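Long-range contacts in 5-cytosine DNA methyltransferase (Entamoeba histolytica, PDB 3QV2), which probably transfers the methyl group of S-adenosyl-L-methionine to carbon 5 of cytosine in tRNA or DNA, as a DNMT2-type C5-methyltransferase: residues Tyr153-Ile158 against Thr180-Glu185; Arg172-Ala177 against Phe312-Leu317; Leu221-Gly226 against Thr246-Cys251; Pro252-Phe257 against Leu267-Arg272. One frame throughout, in Å; residues are numbered along the deposited sequence.

Contacts 1 and 2 share the large, Rossmann-like, cofactor-binding domain and touch: strands 153-159 and 172-178 are neighbours in its six-stranded sheet, joined between the two contacts by K155 O to M176 N and D156 OD2 to Y173 OH, both at 2.7 Å and probably hydrogen bonds. Contact 2 is the one near the cofactor site, with the side chain of I314 about 7 Å from bound S-adenosyl-L-homocysteine. Contacts 3 and 4 form a separate cluster, centres about 10 Å apart, joined by a probable hydrogen bond from Y250 N to R272 O (2.9 Å). Both are nested in the chain loop closed by contact 2, whose centre is about 26 Å from that of contact 3.

Contact 1: Tyr153-Ile158 against Thr180-Glu185; sequences YIKDII and TPFKNE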
loop_
_atom_site.group_PDB
_atom_site.type_symbol
_atom_site.label_atom_id
_atom_site.label_comp_id
_atom_site.label_asym_id
_atom_site.label_seq_id
_atom_site.Cartn_x
_atom_site.Cartn_y
_atom_site.Cartn_z
ATOM N N TYR A 153 -17.403 -0.669 15.482
ATOM C CA TYR A 153 -17.525 0.730 15.093
ATOM C C TYR A 153 -16.598 0.969 13.908
ATOM O O TYR A 153 -15.436 0.567 13.932
ATOM C CB TYR A 153 -17.152 1.652 16.253
ATOM C CG TYR A 153 -18.102 1.572 17.425
ATOM C CD1 TYR A 153 -19.182 2.437 17.528
ATOM C CD2 TYR A 153 -17.919 0.629 18.428
ATOM C CE1 TYR A 153 -20.054 2.368 18.597
ATOM C CE2 TYR A 153 -18.785 0.551 19.501
ATOM C CZ TYR A 153 -19.850 1.423 19.580
ATOM O OH TYR A 153 -20.715 1.348 20.648
ATOM N N ILE A 154 -17.110 1.621 12.870
ATOM C CA ILE A 154 -16.358 1.762 11.631
ATOM C C ILE A 154 -16.188 3.208 11.183
ATOM O O ILE A 154 -17.164 3.939 11.015
ATOM C CB ILE A 154 -17.015 0.965 10.486
ATOM C CG1 ILE A 154 -17.250 -0.484 10.910
ATOM C CG2 ILE A 154 -16.159 1.027 9.231
ATOM C CD1 ILE A 154 -17.994 -1.307 9.881
ATOM N N LYS A 155 -14.934 3.610 10.997
ATOM C CA LYS A 155 -14.623 4.891 10.380
ATOM C C LYS A 155 -13.751 4.677 9.151
ATOM O O LYS A 155 -12.792 3.908 9.183
ATOM C CB LYS A 155 -13.931 5.829 11.369
ATOM C CG LYS A 155 -14.853 6.366 12.448
ATOM C CD LYS A 155 -14.581 7.833 12.722
ATOM C CE LYS A 155 -15.562 8.394 13.738
ATOM N NZ LYS A 155 -16.975 8.253 13.284
ATOM N N ASP A 156 -14.093 5.362 8.067
ATOM C CA ASP A 156 -13.378 5.202 6.808
ATOM C C ASP A 156 -12.968 6.549 6.219
ATOM O O ASP A 156 -13.544 7.584 6.553
ATOM C CB ASP A 156 -14.234 4.422 5.810
ATOM C CG ASP A 156 -15.569 5.090 5.542
ATOM O OD1 ASP A 156 -15.959 5.978 6.330
ATOM O OD2 ASP A 156 -16.233 4.726 4.550
ATOM N N ILE A 157 -11.970 6.529 5.343
ATOM C CA ILE A 157 -11.491 7.755 4.719
ATOM C C ILE A 157 -10.807 7.483 3.385
ATOM O O ILE A 157 -10.090 6.495 3.231
ATOM C CB ILE A 157 -10.509 8.514 5.639
ATOM C CG1 ILE A 157 -10.137 9.866 5.025
ATOM C CG2 ILE A 157 -9.262 7.681 5.897
ATOM C CD1 ILE A 157 -9.168 10.675 5.862
ATOM N N ILE A 158 -11.051 8.364 2.421
ATOM C CA ILE A 158 -10.331 8.345 1.158
ATOM C C ILE A 158 -9.370 9.526 1.141
ATOM O O ILE A 158 -9.798 10.680 1.165
ATOM C CB ILE A 158 -11.289 8.459 -0.042
ATOM C CG1 ILE A 158 -12.200 7.235 -0.116
ATOM C CG2 ILE A 158 -10.506 8.620 -1.334
ATOM C CD1 ILE A 158 -13.145 7.248 -1.300
ATOM N N THR A 180 -14.566 -0.607 20.211
ATOM C CA THR A 180 -14.828 0.572 21.029
ATOM C C THR A 180 -15.157 1.763 20.137
ATOM O O THR A 180 -14.565 1.924 19.070
ATOM C CB THR A 180 -13.626 0.926 21.919
ATOM O OG1 THR A 180 -12.515 1.307 21.098
ATOM C CG2 THR A 180 -13.233 -0.264 22.783
ATOM N N PRO A 181 -16.107 2.602 20.569
ATOM C CA PRO A 181 -16.471 3.789 19.789
ATOM C C PRO A 181 -15.332 4.802 19.747
ATOM O O PRO A 181 -14.540 4.880 20.687
ATOM C CB PRO A 181 -17.670 4.356 20.554
ATOM C CG PRO A 181 -17.499 3.857 21.946
ATOM C CD PRO A 181 -16.891 2.493 21.812
ATOM N N PHE A 182 -15.250 5.561 18.658
ATOM C CA PHE A 182 -14.225 6.588 18.515
ATOM C C PHE A 182 -14.659 7.874 19.211
ATOM O O PHE A 182 -15.615 8.524 18.787
ATOM C CB PHE A 182 -13.945 6.865 17.036
ATOM C CG PHE A 182 -13.408 5.679 16.285
ATOM C CD1 PHE A 182 -12.045 5.517 16.105
ATOM C CD2 PHE A 182 -14.267 4.728 15.758
ATOM C CE1 PHE A 182 -11.547 4.428 15.412
ATOM C CE2 PHE A 182 -13.776 3.637 15.065
ATOM C CZ PHE A 182 -12.415 3.487 14.891
ATOM N N LYS A 183 -13.954 8.234 20.279
ATOM C CA LYS A 183 -14.281 9.433 21.045
ATOM C C LYS A 183 -13.800 10.703 20.356
ATOM O O LYS A 183 -14.430 11.754 20.465
ATOM C CB LYS A 183 -13.681 9.356 22.452
ATOM C CG LYS A 183 -14.300 8.293 23.339
ATOM C CD LYS A 183 -13.753 8.376 24.753
ATOM C CE LYS A 183 -14.473 7.408 25.671
ATOM N NZ LYS A 183 -14.031 7.554 27.083
ATOM N N ASN A 184 -12.680 10.601 19.647
ATOM C CA ASN A 184 -12.058 11.765 19.026
ATOM C C ASN A 184 -12.269 11.817 17.520
ATOM O O ASN A 184 -12.377 10.781 16.861
ATOM C CB ASN A 184 -10.561 11.788 19.332
ATOM C CG ASN A 184 -10.261 11.527 20.793
ATOM O OD1 ASN A 184 -10.465 12.391 21.644
ATOM N ND2 ASN A 184 -9.767 10.330 21.090
ATOM N N GLU A 185 -12.327 13.028 16.974
ATOM C CA GLU A 185 -12.381 13.200 15.528
ATOM C C GLU A 185 -11.059 12.749 14.933
ATOM O O GLU A 185 -10.000 13.002 15.504
ATOM C CB GLU A 185 -12.620 14.666 15.160
ATOM C CG GLU A 185 -13.945 15.235 15.623
ATOM C CD GLU A 185 -14.227 16.601 15.021
ATOM O OE1 GLU A 185 -14.591 17.525 15.780
ATOM O OE2 GLU A 185 -14.085 16.750 13.788
HETATM O O HOH W 1 -17.286 8.777 16.635
#
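Y153 lays one face of its ring over P181. The CA of P181 stands above the middle of that face, and P181 CB makes a CH-pi contact, 3.8 Å from the centroid of the Y153 ring and 14° off its normal. The two side chains run side by side and point the same way, and P181 CD lies 3.6 Å from Y153 CE2. Next along, F182 meets K155, the two sliding past each other in opposite directions. K155 CG lies over one face of the phenyl ring, shifted toward its rim, 3.7 Å from F182 CD2. The carbonyl oxygen of Y153 faces the edge of the same ring in its plane, 3.7 Å from F182 CE2. Bends at chi2 (-139°) and chi4 (-59°) carry the lysine chain past F182 CB; a water then bridges K155 NZ, weakly at 3.4 Å, to F182 O at 2.7 Å.

Around this shell, R178 bonds to the backbone oxygens of T180 and P181 and makes a cation-pi contact with F182, which also stacks on Y320 of helix 311-321. T180 OG1 is tied to D324. Strand 153-159, at one border of the sheet, pairs with strand 172-178 and turns I154 toward helix 138-149.

With no direct hydrogen bond between the segments, CH-pi and dispersion forces carry this surface contact, and R178, bonded to two loop carbonyls, probably contributes to holding the loop backbone.

Contact 2: Arg172-Ala177 against Phe312-Leu317; sequences RYYVMA and FVIAQL
Y174 and L317 cross at about a right angle, the leucine coming down on one face of the tyrosine ring. L317 CD1 is the atom that lands there, offset toward the rim on the CB side and 3.3 Å from Y174 CG; its CH-pi distance to the ring centroid is 3.6 Å. V313 and I314, one turn earlier on the helix, also meet the tyrosine nearly at right angles but farther out. I314 CG1 approaches Y174 CE1 obliquely at 3.6 Å, and V313 CG1 lies 3.7 Å from Y174 OH. The ring therefore rests along its length on three aliphatic side chains of a single helix. M176, two residues on and on the same side of the strand, crosses L317 as well: M176 SD is 4.0 Å from L317 CB and 3.5 Å from L317 O, carried there by chi1 (-67°) and a roughly extended chi2 (151°).

F127 and E129 of strand 125-130 touch Y174 as well, while I314 reaches L23 and S26 of helix 22-29, close to the bound S-adenosyl-L-homocysteine. The short axes of strand and helix run 10.4 Å apart at 23°, nearly parallel.

This is helix-on-sheet packing of the class I methyltransferase fold. Strand 172-178 runs antiparallel to both its neighbours, the reversed strand that marks this Rossmann-like sheet, and helix 311-321 brings the C-terminal part of the chain back to cover it.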
loop_
_atom_site.group_PDB
_atom_site.type_symbol
_atom_site.label_atom_id
_atom_site.label_comp_id
_atom_site.label_asym_id
_atom_site.label_seq_id
_atom_site.Cartn_x
_atom_site.Cartn_y
_atom_site.Cartn_z
ATOM N N ARG A 172 -6.122 6.385 -1.865
ATOM C CA ARG A 172 -6.570 5.064 -1.441
ATOM C C ARG A 172 -7.704 5.137 -0.423
ATOM O O ARG A 172 -7.951 6.180 0.184
ATOM C CB ARG A 172 -5.403 4.258 -0.866
ATOM C CG ARG A 172 -4.373 3.823 -1.899
ATOM C CD ARG A 172 -4.981 2.876 -2.923
ATOM N NE ARG A 172 -3.963 2.262 -3.771
ATOM C CZ ARG A 172 -3.577 2.746 -4.947
ATOM N NH1 ARG A 172 -2.643 2.119 -5.649
ATOM N NH2 ARG A 172 -4.126 3.855 -5.422
ATOM N N TYR A 173 -8.391 4.014 -0.248
ATOM C CA TYR A 173 -9.500 3.919 0.689
ATOM C C TYR A 173 -9.052 3.164 1.933
ATOM O O TYR A 173 -8.391 2.129 1.835
ATOM C CB TYR A 173 -10.682 3.216 0.023
ATOM C CG TYR A 173 -11.902 3.052 0.902
ATOM C CD1 TYR A 173 -12.484 4.144 1.530
ATOM C CD2 TYR A 173 -12.485 1.806 1.082
ATOM C CE1 TYR A 173 -13.605 3.996 2.327
ATOM C CE2 TYR A 173 -13.606 1.647 1.874
ATOM C CZ TYR A 173 -14.161 2.745 2.493
ATOM O OH TYR A 173 -15.277 2.592 3.281
ATOM N N TYR A 174 -9.407 3.690 3.102
ATOM C CA TYR A 174 -8.981 3.101 4.367
ATOM C C TYR A 174 -10.150 2.852 5.314
ATOM O O TYR A 174 -10.958 3.746 5.566
ATOM C CB TYR A 174 -7.956 4.003 5.054
ATOM C CG TYR A 174 -6.735 4.301 4.213
ATOM C CD1 TYR A 174 -5.658 3.427 4.186
ATOM C CD2 TYR A 174 -6.658 5.459 3.450
ATOM C CE1 TYR A 174 -4.540 3.695 3.423
ATOM C CE2 TYR A 174 -5.543 5.736 2.681
ATOM C CZ TYR A 174 -4.486 4.849 2.673
ATOM O OH TYR A 174 -3.373 5.114 1.914
ATOM N N VAL A 175 -10.230 1.635 5.843
ATOM C CA VAL A 175 -11.279 1.285 6.792
ATOM C C VAL A 175 -10.687 1.011 8.170
ATOM O O VAL A 175 -9.761 0.215 8.312
ATOM C CB VAL A 175 -12.072 0.049 6.333
ATOM C CG1 VAL A 175 -13.140 -0.299 7.354
ATOM C CG2 VAL A 175 -12.696 0.296 4.969
ATOM N N MET A 176 -11.228 1.683 9.180
ATOM C CA MET A 176 -10.780 1.505 10.555
ATOM C C MET A 176 -11.923 1.008 11.427
ATOM O O MET A 176 -12.859 1.751 11.725
ATOM C CB MET A 176 -10.221 2.817 11.105
ATOM C CG MET A 176 -8.932 3.262 10.437
ATOM S SD MET A 176 -8.740 5.054 10.445
ATOM C CE MET A 176 -10.031 5.525 9.297
ATOM N N ALA A 177 -11.845 -0.255 11.832
ATOM C CA ALA A 177 -12.904 -0.871 12.617
ATOM C C ALA A 177 -12.385 -1.371 13.959
ATOM O O ALA A 177 -11.273 -1.887 14.051
ATOM C CB ALA A 177 -13.544 -2.010 11.837
ATOM N N PHE A 312 3.434 6.238 5.196
ATOM C CA PHE A 312 3.215 7.559 5.774
ATOM C C PHE A 312 1.762 7.743 6.195
ATOM O O PHE A 312 1.475 8.051 7.350
ATOM C CB PHE A 312 3.604 8.660 4.782
ATOM C CG PHE A 312 5.087 8.843 4.623
ATOM C CD1 PHE A 312 5.847 9.366 5.656
ATOM C CD2 PHE A 312 5.716 8.512 3.436
ATOM C CE1 PHE A 312 7.211 9.542 5.513
ATOM C CE2 PHE A 312 7.079 8.687 3.286
ATOM C CZ PHE A 312 7.827 9.201 4.327
ATOM N N VAL A 313 0.850 7.551 5.246
ATOM C CA VAL A 313 -0.575 7.749 5.486
ATOM C C VAL A 313 -1.131 6.752 6.497
ATOM O O VAL A 313 -1.808 7.134 7.454
ATOM C CB VAL A 313 -1.382 7.629 4.178
ATOM C CG1 VAL A 313 -2.870 7.733 4.462
ATOM C CG2 VAL A 313 -0.946 8.695 3.185
ATOM N N ILE A 314 -0.843 5.473 6.280
ATOM C CA ILE A 314 -1.370 4.418 7.136
ATOM C C ILE A 314 -0.907 4.572 8.582
ATOM O O ILE A 314 -1.642 4.245 9.514
ATOM C CB ILE A 314 -0.984 3.021 6.613
ATOM C CG1 ILE A 314 -1.553 2.806 5.209
ATOM C CG2 ILE A 314 -1.483 1.943 7.557
ATOM C CD1 ILE A 314 -1.265 1.435 4.639
ATOM N N ALA A 315 0.309 5.074 8.766
ATOM C CA ALA A 315 0.845 5.292 10.105
ATOM C C ALA A 315 -0.062 6.221 10.902
ATOM O O ALA A 315 -0.374 5.956 12.062
ATOM C CB ALA A 315 2.253 5.856 10.034
ATOM N N GLN A 316 -0.488 7.311 10.270
ATOM C CA GLN A 316 -1.354 8.279 10.933
ATOM C C GLN A 316 -2.743 7.709 11.208
ATOM O O GLN A 316 -3.329 7.967 12.259
ATOM C CB GLN A 316 -1.466 9.565 10.111
ATOM C CG GLN A 316 -0.170 10.349 10.010
ATOM C CD GLN A 316 -0.392 11.781 9.569
ATOM O OE1 GLN A 316 -1.496 12.312 9.680
ATOM N NE2 GLN A 316 0.661 12.416 9.066
ATOM N N LEU A 317 -3.264 6.936 10.263
ATOM C CA LEU A 317 -4.599 6.363 10.400
ATOM C C LEU A 317 -4.639 5.264 11.458
ATOM O O LEU A 317 -5.641 5.097 12.152
ATOM C CB LEU A 317 -5.097 5.833 9.053
ATOM C CG LEU A 317 -5.179 6.886 7.946
ATOM C CD1 LEU A 317 -5.705 6.275 6.662
ATOM C CD2 LEU A 317 -6.054 8.052 8.385
#

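Contact 3: Leu221-Gly226 against Thr246-Cys251; sequences LFDIVG and TGSIYC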
loop_
_atom_site.group_PDB
_atom_site.type_symbol
_atom_site.label_atom_id
_atom_site.label_comp_id
_atom_site.label_asym_id
_atom_site.label_seq_id
_atom_site.Cartn_x
_atom_site.Cartn_y
_atom_site.Cartn_z
ATOM N N LEU A 221 3.888 11.035 -23.551
ATOM C CA LEU A 221 2.872 10.410 -22.711
ATOM C C LEU A 221 3.307 10.343 -21.250
ATOM O O LEU A 221 2.479 10.190 -20.353
ATOM C CB LEU A 221 2.535 9.010 -23.225
ATOM C CG LEU A 221 2.016 8.942 -24.662
ATOM C CD1 LEU A 221 1.744 7.503 -25.075
ATOM C CD2 LEU A 221 0.766 9.793 -24.820
ATOM N N PHE A 222 4.610 10.457 -21.017
ATOM C CA PHE A 222 5.149 10.423 -19.663
ATOM C C PHE A 222 4.693 11.620 -18.839
ATOM O O PHE A 222 4.573 12.731 -19.355
ATOM C CB PHE A 222 6.679 10.404 -19.693
ATOM C CG PHE A 222 7.269 9.052 -19.976
ATOM C CD1 PHE A 222 7.211 8.044 -19.026
ATOM C CD2 PHE A 222 7.906 8.795 -21.178
ATOM C CE1 PHE A 222 7.761 6.801 -19.277
ATOM C CE2 PHE A 222 8.459 7.555 -21.435
ATOM C CZ PHE A 222 8.385 6.557 -20.483
ATOM N N ASP A 223 4.439 11.388 -17.556
ATOM C CA ASP A 223 4.299 12.482 -16.608
ATOM C C ASP A 223 5.682 12.746 -16.031
ATOM O O ASP A 223 6.239 11.904 -15.327
ATOM C CB ASP A 223 3.314 12.126 -15.495
ATOM C CG ASP A 223 3.141 13.249 -14.492
ATOM O OD1 ASP A 223 2.210 14.063 -14.663
ATOM O OD2 ASP A 223 3.943 13.323 -13.537
ATOM N N ILE A 224 6.244 13.908 -16.343
ATOM C CA ILE A 224 7.625 14.206 -15.977
ATOM C C ILE A 224 7.717 15.226 -14.846
ATOM O O ILE A 224 6.993 16.223 -14.834
ATOM C CB ILE A 224 8.427 14.712 -17.190
ATOM C CG1 ILE A 224 8.243 13.769 -18.380
ATOM C CG2 ILE A 224 9.899 14.850 -16.837
ATOM C CD1 ILE A 224 9.014 14.186 -19.613
ATOM N N VAL A 225 8.615 14.969 -13.901
ATOM C CA VAL A 225 8.803 15.851 -12.755
ATOM C C VAL A 225 10.276 16.142 -12.487
ATOM O O VAL A 225 11.153 15.347 -12.825
ATOM C CB VAL A 225 8.183 15.249 -11.479
ATOM C CG1 VAL A 225 6.678 15.115 -11.632
ATOM C CG2 VAL A 225 8.815 13.902 -11.168
ATOM N N GLY A 226 10.537 17.295 -11.880
ATOM C CA GLY A 226 11.875 17.667 -11.460
ATOM C C GLY A 226 11.985 17.596 -9.949
ATOM O O GLY A 226 10.990 17.379 -9.261
ATOM N N THR A 246 1.439 4.424 -14.800
ATOM C CA THR A 246 2.181 3.520 -13.926
ATOM C C THR A 246 3.177 4.261 -13.041
ATOM O O THR A 246 3.832 3.656 -12.192
ATOM C CB THR A 246 2.923 2.436 -14.725
ATOM O OG1 THR A 246 3.956 3.040 -15.514
ATOM C CG2 THR A 246 1.956 1.695 -15.633
ATOM N N GLY A 247 3.292 5.570 -13.247
ATOM C CA GLY A 247 4.186 6.388 -12.448
ATOM C C GLY A 247 4.918 7.445 -13.254
ATOM O O GLY A 247 5.092 7.309 -14.465
ATOM N N SER A 248 5.350 8.503 -12.575
ATOM C CA SER A 248 6.096 9.576 -13.217
ATOM C C SER A 248 7.548 9.170 -13.441
ATOM O O SER A 248 8.024 8.194 -12.861
ATOM C CB SER A 248 6.050 10.844 -12.360
ATOM O OG SER A 248 4.718 11.238 -12.083
ATOM N N ILE A 249 8.244 9.917 -14.294
ATOM C CA ILE A 249 9.688 9.768 -14.445
ATOM C C ILE A 249 10.372 11.079 -14.069
ATOM O O ILE A 249 9.719 12.117 -13.965
ATOM C CB ILE A 249 10.090 9.352 -15.872
ATOM C CG1 ILE A 249 9.581 10.369 -16.897
ATOM C CG2 ILE A 249 9.567 7.957 -16.186
ATOM C CD1 ILE A 249 10.025 10.070 -18.313
ATOM N N TYR A 250 11.685 11.031 -13.872
ATOM C CA TYR A 250 12.404 12.161 -13.293
ATOM C C TYR A 250 13.361 12.860 -14.256
ATOM O O TYR A 250 14.086 12.216 -15.014
ATOM C CB TYR A 250 13.157 11.713 -12.037
ATOM C CG TYR A 250 14.060 12.767 -11.437
ATOM C CD1 TYR A 250 13.537 13.943 -10.917
ATOM C CD2 TYR A 250 15.433 12.576 -11.373
ATOM C CE1 TYR A 250 14.360 14.908 -10.362
ATOM C CE2 TYR A 250 16.263 13.533 -10.819
ATOM C CZ TYR A 250 15.721 14.696 -10.316
ATOM O OH TYR A 250 16.541 15.653 -9.763
ATOM N N CYS A 251 13.350 14.190 -14.210
ATOM C CA CYS A 251 14.294 15.008 -14.962
ATOM C C CYS A 251 15.246 15.701 -13.994
ATOM O O CYS A 251 14.825 16.538 -13.197
ATOM C CB CYS A 251 13.551 16.050 -15.804
ATOM S SG CYS A 251 14.624 17.120 -16.796
HETATM O O HOH W 2 4.029 8.698 -16.748
#
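Three backbone hydrogen bonds zip D223-V225 to I249-C251 in parallel register. I249 N gives to D223 O at 3.0 Å, V225 N to I249 O at 3.1 Å, and C251 N to V225 O at 2.8 Å, the last with an N-H...O angle of 168°. I249 thus uses both its N-H and its carbonyl on the partner strand.

Polar side chains and water extend the pairing backward. S248 OG donates to D223 OD2 at 2.7 Å, approaching from above the carboxylate plane, and the same hydroxyl is bonded to C233 N. Farther back, a water links D223 N, from which it accepts, to G247 O, to which it donates.

Apolar contacts gather about I249. Its CD1 sits over one face of the F222 ring, 3.4 Å from F222 CG, while its CG1 packs on I224 CG1 at 3.9 Å. Chi1 of 58° sets CG1 between the backbone N and carbonyl carbon, and an extended chi2 carries CD1 on to F222. The opposite sheet face bears Y250, whose ring edge meets G226, with Y250 CE1 3.6 Å from G226 C.

Main-chain bonds set the register, while the S248 hydroxyl, bonded to both D223 and C233, links the carboxylate to a neighbouring loop.

Contact 4: Pro252-Phe257 against Leu267-Arg272; sequences PIEPHF and LNKNLR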
loop_
_atom_site.group_PDB
_atom_site.type_symbol
_atom_site.label_atom_id
_atom_site.label_comp_id
_atom_site.label_asym_id
_atom_site.label_seq_id
_atom_site.Cartn_x
_atom_site.Cartn_y
_atom_site.Cartn_z
ATOM N N PRO A 252 16.537 15.349 -14.065
ATOM C CA PRO A 252 17.562 15.850 -13.147
ATOM C C PRO A 252 18.140 17.184 -13.603
ATOM O O PRO A 252 18.986 17.753 -12.914
ATOM C CB PRO A 252 18.648 14.764 -13.210
ATOM C CG PRO A 252 18.220 13.798 -14.322
ATOM C CD PRO A 252 17.116 14.456 -15.077
ATOM N N ILE A 253 17.689 17.671 -14.753
ATOM C CA ILE A 253 18.206 18.916 -15.310
ATOM C C ILE A 253 17.417 20.137 -14.840
ATOM O O ILE A 253 17.977 21.223 -14.684
ATOM C CB ILE A 253 18.247 18.870 -16.856
ATOM C CG1 ILE A 253 19.642 18.466 -17.341
ATOM C CG2 ILE A 253 17.862 20.218 -17.447
ATOM C CD1 ILE A 253 20.113 17.123 -16.818
ATOM N N GLU A 254 16.122 19.959 -14.603
ATOM C CA GLU A 254 15.268 21.078 -14.218
ATOM C C GLU A 254 14.577 20.861 -12.878
ATOM O O GLU A 254 13.945 19.826 -12.663
ATOM C CB GLU A 254 14.216 21.340 -15.297
ATOM C CG GLU A 254 14.789 21.748 -16.640
ATOM C CD GLU A 254 13.727 21.876 -17.712
ATOM O OE1 GLU A 254 12.670 21.221 -17.589
ATOM O OE2 GLU A 254 13.949 22.633 -18.680
ATOM N N PRO A 255 14.699 21.841 -11.971
ATOM C CA PRO A 255 13.975 21.812 -10.696
ATOM C C PRO A 255 12.477 21.707 -10.948
ATOM O O PRO A 255 11.788 20.907 -10.313
ATOM C CB PRO A 255 14.310 23.171 -10.079
ATOM C CG PRO A 255 15.624 23.533 -10.669
ATOM C CD PRO A 255 15.588 23.010 -12.075
ATOM N N HIS A 256 11.987 22.521 -11.877
ATOM C CA HIS A 256 10.601 22.456 -12.312
ATOM C C HIS A 256 10.563 22.116 -13.794
ATOM O O HIS A 256 10.784 22.983 -14.638
ATOM C CB HIS A 256 9.900 23.794 -12.073
ATOM C CG HIS A 256 9.645 24.096 -10.629
ATOM N ND1 HIS A 256 8.522 23.656 -9.966
ATOM C CD2 HIS A 256 10.366 24.800 -9.724
ATOM C CE1 HIS A 256 8.562 24.072 -8.711
ATOM N NE2 HIS A 256 9.670 24.768 -8.540
ATOM N N PHE A 257 10.294 20.855 -14.114
ATOM C CA PHE A 257 10.231 20.435 -15.509
ATOM C C PHE A 257 9.357 21.377 -16.329
ATOM O O PHE A 257 8.178 21.566 -16.029
ATOM C CB PHE A 257 9.719 18.999 -15.628
ATOM C CG PHE A 257 9.393 18.587 -17.038
ATOM C CD1 PHE A 257 10.389 18.162 -17.901
ATOM C CD2 PHE A 257 8.087 18.620 -17.497
ATOM C CE1 PHE A 257 10.091 17.782 -19.195
ATOM C CE2 PHE A 257 7.781 18.241 -18.791
ATOM C CZ PHE A 257 8.785 17.821 -19.641
ATOM N N LEU A 267 14.833 14.465 -25.612
ATOM C CA LEU A 267 16.043 13.670 -25.825
ATOM C C LEU A 267 17.214 14.033 -24.907
ATOM O O LEU A 267 17.936 13.151 -24.439
ATOM C CB LEU A 267 16.481 13.736 -27.292
ATOM C CG LEU A 267 15.715 12.835 -28.262
ATOM C CD1 LEU A 267 16.160 13.076 -29.700
ATOM C CD2 LEU A 267 15.886 11.370 -27.878
ATOM N N ASN A 268 17.404 15.325 -24.654
ATOM C CA ASN A 268 18.534 15.788 -23.851
ATOM C C ASN A 268 18.130 16.422 -22.524
ATOM O O ASN A 268 18.465 17.574 -22.246
ATOM C CB ASN A 268 19.401 16.766 -24.647
ATOM C CG ASN A 268 20.211 16.081 -25.732
ATOM O OD1 ASN A 268 19.788 16.006 -26.886
ATOM N ND2 ASN A 268 21.385 15.579 -25.365
ATOM N N LYS A 269 17.407 15.665 -21.707
ATOM C CA LYS A 269 17.030 16.123 -20.378
ATOM C C LYS A 269 17.335 15.028 -19.363
ATOM O O LYS A 269 16.862 15.063 -18.226
ATOM C CB LYS A 269 15.551 16.515 -20.340
ATOM C CG LYS A 269 15.150 17.476 -21.453
ATOM C CD LYS A 269 13.698 17.917 -21.342
ATOM C CE LYS A 269 13.509 18.968 -20.259
ATOM N NZ LYS A 269 12.203 19.674 -20.387
ATOM N N ASN A 270 18.130 14.052 -19.796
ATOM C CA ASN A 270 18.587 12.966 -18.934
ATOM C C ASN A 270 17.469 12.281 -18.152
ATOM O O ASN A 270 17.643 11.934 -16.984
ATOM C CB ASN A 270 19.669 13.469 -17.977
ATOM C CG ASN A 270 20.917 13.934 -18.702
ATOM O OD1 ASN A 270 20.942 15.018 -19.286
ATOM N ND2 ASN A 270 21.962 13.115 -18.667
ATOM N N LEU A 271 16.328 12.078 -18.802
ATOM C CA LEU A 271 15.179 11.451 -18.159
ATOM C C LEU A 271 15.492 10.022 -17.729
ATOM O O LEU A 271 16.191 9.293 -18.432
ATOM C CB LEU A 271 13.971 11.462 -19.098
ATOM C CG LEU A 271 13.523 12.834 -19.601
ATOM C CD1 LEU A 271 12.322 12.705 -20.525
ATOM C CD2 LEU A 271 13.215 13.760 -18.433
ATOM N N ARG A 272 14.972 9.627 -16.570
ATOM C CA ARG A 272 15.153 8.268 -16.070
ATOM C C ARG A 272 13.969 7.852 -15.211
ATOM O O ARG A 272 13.259 8.698 -14.667
ATOM C CB ARG A 272 16.439 8.160 -15.245
ATOM C CG ARG A 272 16.401 8.919 -13.927
ATOM C CD ARG A 272 17.585 8.555 -13.042
ATOM N NE ARG A 272 17.643 9.379 -11.838
ATOM C CZ ARG A 272 17.074 9.058 -10.680
ATOM N NH1 ARG A 272 16.398 7.924 -10.563
ATOM N NH2 ARG A 272 17.180 9.872 -9.640
#
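P252 sets its ring across N270 at about a right angle and against two successive carbonyls: P252 CD is 3.2 Å from K269 O and likewise 3.2 Å from N270 O. P252 CG also packs on the N270 side chain, 3.9 Å from N270 CB. I253 follows with its terminal methyl, CD1, held against the asparagine amide, 3.3 Å from N270 OD1. N270 has a left-handed backbone conformation (phi 50°, psi 40°) between K269, which reaches toward E254 and F257, and L271, whose side chain covers I249 and C251.

E254 brings in charge. Its chain, extended beyond CG, puts OE1 3.2 Å from K269 NZ in a salt bridge whose hydrogen bond is weak; the same oxygen accepts from I258 N, so the carboxylate joins the lysine to the loop's own backbone. At the end of the segment F257 crosses K269 at about a right angle, with K269 NZ in a very close approach, 3.1 Å from F257 CE1 and oblique to the ring. A bend at chi3 (77°) brings the lysine end between the E254 carboxylate and the F257 ring, while its aliphatic part touches C251. The backbone N of F257 bonds to D229, which also holds G226 N, and its ring leans on I224 and L266.

The two segments are thus the ends of one irregular excursion that leaves strand 249-251 and returns beside it before helix 276-282. Such loop-rich structure around a small sheet, apart from the cofactor domain, is consistent with the small target-recognition domain of C5-methyltransferases.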